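Local structure of pantothenate kinase (Coxiella burnetii, 3TQC) at residues T129-E141 and K149-V163. The protein catalyses the ATP-dependent phosphorylation of pantothenate to 4'-phosphopantothenate, the first step of coenzyme A biosynthesis. Residues are numbered along the deposited sequence; the frame is centred on the assembly and turned at random.
Sequences TTDGFLYSNAKLE and KGFPESYDMPSLLRV
The F133 ring lies against L160, one face under the L160 CD1 methyl. F133 CB is 4.1 Å from D156 O, and F133 CG lies near L160 CB. F133 CD1 comes 3.5 Å from L160 N, while F133 CD2 and CE2 lie under L160 CD1, 16° off the ring normal, a CH-pi contact. At the rim, near the ring plane, are S159 OG and V163 CG2; the latter meets F133 CE1 (3.7 Å) and the tip, F133 CZ. With CG anti to the carbonyl carbon (chi1 -60°), the ring reaches the first turns of helix 157-168. Within the P-loop kinase fold of this family, the chain leaving strand 125-129, outermost in its sheet, pairs with the lead-in to that helix through a single antiparallel bridge. L134-Y155 is its non-hydrogen-bonded pair, flanked by D156 N to F133 O (2.6 Å) and Y135 N to S154 O (2.8 Å, 178° at the hydrogen). The bridged residues also touch by side chains: L134 CD2 stands 3.6 Å from the Y155 ring centroid, over its face, a CH-pi contact. Y135 lays its own ring across the Y155-D156 peptide, D156 N above the centre. K149, extended beyond CG, passes L140 CD1; its NZ bonds Y179 OH and, in the carbonyl plane on a lone pair, N137 OD1.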
loop_
_atom_site.group_PDB
_atom_site.type_symbol
_atom_site.label_atom_id
_atom_site.label_comp_id
_atom_site.label_asym_id
_atom_site.label_seq_id
_atom_site.Cartn_x
_atom_site.Cartn_y
_atom_site.Cartn_z
ATOM N N THR B 129 -15.884 4.236 10.700
ATOM C CA THR B 129 -15.415 3.160 11.560
ATOM C C THR B 129 -15.687 1.868 10.836
ATOM O O THR B 129 -16.753 1.662 10.272
ATOM C CB THR B 129 -16.049 3.150 12.993
ATOM O OG1 THR B 129 -15.594 1.984 13.700
ATOM C CG2 THR B 129 -17.554 3.125 12.948
ATOM N N THR B 130 -14.698 1.001 10.848
ATOM C CA THR B 130 -14.807 -0.292 10.215
ATOM C C THR B 130 -15.801 -1.224 10.946
ATOM O O THR B 130 -16.311 -2.169 10.348
ATOM C CB THR B 130 -13.391 -0.888 10.070
ATOM O OG1 THR B 130 -12.858 -0.540 8.766
ATOM C CG2 THR B 130 -13.402 -2.327 10.236
ATOM N N ASP B 131 -16.091 -0.928 12.220
ATOM C CA ASP B 131 -17.079 -1.662 13.027
ATOM C C ASP B 131 -18.382 -1.853 12.274
ATOM O O ASP B 131 -19.041 -2.895 12.386
ATOM C CB ASP B 131 -17.433 -0.897 14.321
ATOM C CG ASP B 131 -16.226 -0.603 15.205
ATOM O OD1 ASP B 131 -15.205 -1.316 15.087
ATOM O OD2 ASP B 131 -16.310 0.355 16.023
ATOM N N GLY B 132 -18.771 -0.817 11.542
ATOM C CA GLY B 132 -19.984 -0.841 10.789
ATOM C C GLY B 132 -20.055 -1.933 9.747
ATOM O O GLY B 132 -21.144 -2.267 9.289
ATOM N N PHE B 133 -18.911 -2.492 9.377
ATOM C CA PHE B 133 -18.862 -3.555 8.390
ATOM C C PHE B 133 -18.705 -4.935 9.026
ATOM O O PHE B 133 -18.470 -5.912 8.331
ATOM C CB PHE B 133 -17.754 -3.261 7.383
ATOM C CG PHE B 133 -17.958 -1.962 6.652
ATOM C CD1 PHE B 133 -18.633 -1.931 5.432
ATOM C CD2 PHE B 133 -17.515 -0.759 7.208
ATOM C CE1 PHE B 133 -18.828 -0.730 4.755
ATOM C CE2 PHE B 133 -17.723 0.453 6.539
ATOM C CZ PHE B 133 -18.385 0.455 5.304
ATOM N N LEU B 134 -18.864 -5.018 10.347
ATOM C CA LEU B 134 -18.992 -6.302 11.011
ATOM C C LEU B 134 -20.271 -6.958 10.540
ATOM O O LEU B 134 -21.250 -6.267 10.257
ATOM C CB LEU B 134 -19.054 -6.131 12.530
ATOM C CG LEU B 134 -17.735 -5.759 13.204
ATOM C CD1 LEU B 134 -17.978 -5.316 14.654
ATOM C CD2 LEU B 134 -16.757 -6.940 13.134
ATOM N N TYR B 135 -20.261 -8.288 10.453
ATOM C CA TYR B 135 -21.490 -9.045 10.252
ATOM C C TYR B 135 -22.347 -8.896 11.508
ATOM O O TYR B 135 -21.824 -8.759 12.612
ATOM C CB TYR B 135 -21.204 -10.535 9.992
ATOM C CG TYR B 135 -20.528 -10.860 8.661
ATOM C CD1 TYR B 135 -21.130 -10.538 7.446
ATOM C CD2 TYR B 135 -19.302 -11.526 8.624
ATOM C CE1 TYR B 135 -20.517 -10.845 6.231
ATOM C CE2 TYR B 135 -18.682 -11.839 7.415
ATOM C CZ TYR B 135 -19.294 -11.501 6.223
ATOM O OH TYR B 135 -18.679 -11.829 5.031
ATOM N N SER B 136 -23.662 -8.924 11.340
ATOM C CA SER B 136 -24.569 -8.873 12.473
ATOM C C SER B 136 -24.337 -10.060 13.395
ATOM O O SER B 136 -23.765 -11.078 12.988
ATOM C CB SER B 136 -26.007 -8.930 11.986
ATOM O OG SER B 136 -26.213 -10.139 11.291
ATOM N N ASN B 137 -24.800 -9.934 14.634
ATOM C CA ASN B 137 -24.687 -11.032 15.600
ATOM C C ASN B 137 -25.345 -12.306 15.075
ATOM O O ASN B 137 -24.784 -13.390 15.201
ATOM C CB ASN B 137 -25.281 -10.643 16.958
ATOM C CG ASN B 137 -24.402 -9.669 17.733
ATOM O OD1 ASN B 137 -23.249 -9.431 17.384
ATOM N ND2 ASN B 137 -24.952 -9.104 18.802
ATOM N N ALA B 138 -26.513 -12.168 14.458
ATOM C CA ALA B 138 -27.227 -13.322 13.920
ATOM C C ALA B 138 -26.383 -14.078 12.880
ATOM O O ALA B 138 -26.328 -15.305 12.906
ATOM C CB ALA B 138 -28.556 -12.886 13.323
ATOM N N LYS B 139 -25.730 -13.349 11.974
ATOM C CA LYS B 139 -24.844 -13.980 10.981
ATOM C C LYS B 139 -23.624 -14.600 11.642
ATOM O O LYS B 139 -23.214 -15.699 11.276
ATOM C CB LYS B 139 -24.363 -12.990 9.916
ATOM C CG LYS B 139 -25.385 -12.662 8.834
ATOM C CD LYS B 139 -24.722 -11.774 7.773
ATOM C CE LYS B 139 -25.718 -10.938 6.969
ATOM N NZ LYS B 139 -25.007 -9.853 6.197
ATOM N N LEU B 140 -23.041 -13.885 12.598
ATOM C CA LEU B 140 -21.877 -14.385 13.320
ATOM C C LEU B 140 -22.219 -15.647 14.091
ATOM O O LEU B 140 -21.395 -16.548 14.183
ATOM C CB LEU B 140 -21.307 -13.335 14.283
ATOM C CG LEU B 140 -20.667 -12.077 13.681
ATOM C CD1 LEU B 140 -20.462 -11.056 14.788
ATOM C CD2 LEU B 140 -19.359 -12.388 12.981
ATOM N N GLU B 141 -23.427 -15.707 14.647
ATOM C CA GLU B 141 -23.843 -16.859 15.439
ATOM C C GLU B 141 -23.981 -18.109 14.592
ATOM O O GLU B 141 -23.555 -19.189 15.001
ATOM C CB GLU B 141 -25.160 -16.571 16.169
ATOM C CG GLU B 141 -24.959 -15.719 17.403
ATOM C CD GLU B 141 -26.245 -15.235 18.035
ATOM O OE1 GLU B 141 -27.253 -15.987 18.023
ATOM O OE2 GLU B 141 -26.229 -14.098 18.559
ATOM N N LYS B 149 -15.452 -11.687 17.080
ATOM C CA LYS B 149 -15.881 -10.385 16.619
ATOM C C LYS B 149 -14.636 -9.531 16.590
ATOM O O LYS B 149 -13.900 -9.505 17.558
ATOM C CB LYS B 149 -16.910 -9.805 17.588
ATOM C CG LYS B 149 -18.060 -9.058 16.939
ATOM C CD LYS B 149 -19.161 -8.814 17.957
ATOM C CE LYS B 149 -20.409 -8.260 17.323
ATOM N NZ LYS B 149 -21.405 -7.802 18.327
ATOM N N GLY B 150 -14.368 -8.883 15.459
ATOM C CA GLY B 150 -13.154 -8.103 15.292
ATOM C C GLY B 150 -12.054 -8.841 14.541
ATOM O O GLY B 150 -11.129 -8.216 14.021
ATOM N N PHE B 151 -12.143 -10.169 14.503
ATOM C CA PHE B 151 -11.235 -10.978 13.701
ATOM C C PHE B 151 -11.642 -10.821 12.237
ATOM O O PHE B 151 -12.772 -10.442 11.946
ATOM C CB PHE B 151 -11.287 -12.455 14.119
ATOM C CG PHE B 151 -10.601 -12.748 15.432
ATOM C CD1 PHE B 151 -9.426 -13.486 15.461
ATOM C CD2 PHE B 151 -11.137 -12.300 16.636
ATOM C CE1 PHE B 151 -8.791 -13.760 16.660
ATOM C CE2 PHE B 151 -10.508 -12.581 17.835
ATOM C CZ PHE B 151 -9.333 -13.304 17.848
ATOM N N PRO B 152 -10.730 -11.096 11.303
ATOM C CA PRO B 152 -11.056 -10.758 9.890
ATOM C C PRO B 152 -12.332 -11.429 9.374
ATOM O O PRO B 152 -13.068 -10.823 8.607
ATOM C CB PRO B 152 -9.849 -11.273 9.099
ATOM C CG PRO B 152 -8.728 -11.419 10.141
ATOM C CD PRO B 152 -9.377 -11.654 11.475
ATOM N N GLU B 153 -12.594 -12.654 9.819
ATOM C CA GLU B 153 -13.727 -13.424 9.318
ATOM C C GLU B 153 -15.076 -12.873 9.797
ATOM O O GLU B 153 -16.123 -13.325 9.345
ATOM C CB GLU B 153 -13.579 -14.917 9.661
ATOM C CG GLU B 153 -13.500 -15.262 11.164
ATOM C CD GLU B 153 -12.074 -15.305 11.730
ATOM O OE1 GLU B 153 -11.154 -14.714 11.117
ATOM O OE2 GLU B 153 -11.878 -15.929 12.799
ATOM N N SER B 154 -15.034 -11.883 10.692
ATOM C CA SER B 154 -16.227 -11.286 11.263
ATOM C C SER B 154 -16.716 -10.073 10.468
ATOM O O SER B 154 -17.830 -9.618 10.700
ATOM C CB SER B 154 -15.975 -10.876 12.718
ATOM O OG SER B 154 -15.029 -9.830 12.812
ATOM N N TYR B 155 -15.895 -9.575 9.538
ATOM C CA TYR B 155 -16.244 -8.409 8.717
ATOM C C TYR B 155 -16.767 -8.776 7.340
ATOM O O TYR B 155 -16.289 -9.719 6.716
ATOM C CB TYR B 155 -15.025 -7.498 8.483
ATOM C CG TYR B 155 -14.485 -6.879 9.734
ATOM C CD1 TYR B 155 -14.944 -5.641 10.186
ATOM C CD2 TYR B 155 -13.538 -7.538 10.482
ATOM C CE1 TYR B 155 -14.442 -5.077 11.344
ATOM C CE2 TYR B 155 -13.038 -6.993 11.627
ATOM C CZ TYR B 155 -13.481 -5.772 12.057
ATOM O OH TYR B 155 -12.948 -5.276 13.210
ATOM N N ASP B 156 -17.715 -7.973 6.873
ATOM C CA ASP B 156 -18.173 -8.015 5.507
ATOM C C ASP B 156 -17.159 -7.252 4.635
ATOM O O ASP B 156 -17.320 -6.064 4.358
ATOM C CB ASP B 156 -19.565 -7.380 5.432
ATOM C CG ASP B 156 -20.207 -7.530 4.074
ATOM O OD1 ASP B 156 -19.476 -7.797 3.104
ATOM O OD2 ASP B 156 -21.446 -7.374 3.982
ATOM N N MET B 157 -16.114 -7.938 4.195
ATOM C CA MET B 157 -15.044 -7.266 3.458
ATOM C C MET B 157 -15.497 -6.763 2.095
ATOM O O MET B 157 -15.130 -5.675 1.705
ATOM C CB MET B 157 -13.816 -8.171 3.315
ATOM C CG MET B 157 -12.514 -7.439 2.935
ATOM S SD MET B 157 -11.998 -6.141 4.084
ATOM C CE MET B 157 -12.610 -6.863 5.610
ATOM N N PRO B 158 -16.291 -7.547 1.362
ATOM C CA PRO B 158 -16.714 -6.994 0.079
ATOM C C PRO B 158 -17.473 -5.672 0.247
ATOM O O PRO B 158 -17.349 -4.778 -0.581
ATOM C CB PRO B 158 -17.627 -8.088 -0.506
ATOM C CG PRO B 158 -17.249 -9.347 0.213
ATOM C CD PRO B 158 -16.723 -8.949 1.551
ATOM N N SER B 159 -18.240 -5.554 1.324
ATOM C CA SER B 159 -18.983 -4.331 1.589
ATOM C C SER B 159 -18.050 -3.155 1.944
ATOM O O SER B 159 -18.251 -2.019 1.489
ATOM C CB SER B 159 -20.010 -4.563 2.691
ATOM O OG SER B 159 -20.668 -3.363 2.980
ATOM N N LEU B 160 -17.032 -3.418 2.749
ATOM C CA LEU B 160 -16.096 -2.373 3.080
ATOM C C LEU B 160 -15.348 -1.929 1.823
ATOM O O LEU B 160 -15.184 -0.741 1.606
ATOM C CB LEU B 160 -15.116 -2.835 4.157
ATOM C CG LEU B 160 -13.950 -1.921 4.554
ATOM C CD1 LEU B 160 -14.423 -0.537 4.920
ATOM C CD2 LEU B 160 -13.218 -2.563 5.725
ATOM N N LEU B 161 -14.897 -2.872 0.994
ATOM C CA LEU B 161 -14.111 -2.494 -0.190
ATOM C C LEU B 161 -14.989 -1.760 -1.203
ATOM O O LEU B 161 -14.525 -0.874 -1.899
ATOM C CB LEU B 161 -13.464 -3.716 -0.827
ATOM C CG LEU B 161 -12.428 -4.411 0.066
ATOM C CD1 LEU B 161 -11.935 -5.724 -0.585
ATOM C CD2 LEU B 161 -11.262 -3.485 0.356
ATOM N N ARG B 162 -16.270 -2.109 -1.256
ATOM C CA ARG B 162 -17.197 -1.434 -2.140
ATOM C C ARG B 162 -17.386 0.032 -1.729
ATOM O O ARG B 162 -17.454 0.928 -2.584
ATOM C CB ARG B 162 -18.531 -2.181 -2.155
ATOM C CG ARG B 162 -19.664 -1.494 -2.917
ATOM C CD ARG B 162 -21.010 -2.228 -2.680
ATOM N NE ARG B 162 -21.306 -2.476 -1.257
ATOM C CZ ARG B 162 -21.706 -1.554 -0.376
ATOM N NH1 ARG B 162 -21.869 -0.275 -0.733
ATOM N NH2 ARG B 162 -21.946 -1.909 0.882
ATOM N N VAL B 163 -17.467 0.275 -0.428
ATOM C CA VAL B 163 -17.598 1.633 0.081
ATOM C C VAL B 163 -16.330 2.446 -0.161
ATOM O O VAL B 163 -16.396 3.575 -0.643
ATOM C CB VAL B 163 -17.954 1.641 1.571
ATOM C CG1 VAL B 163 -17.617 2.980 2.169
ATOM C CG2 VAL B 163 -19.458 1.293 1.756
#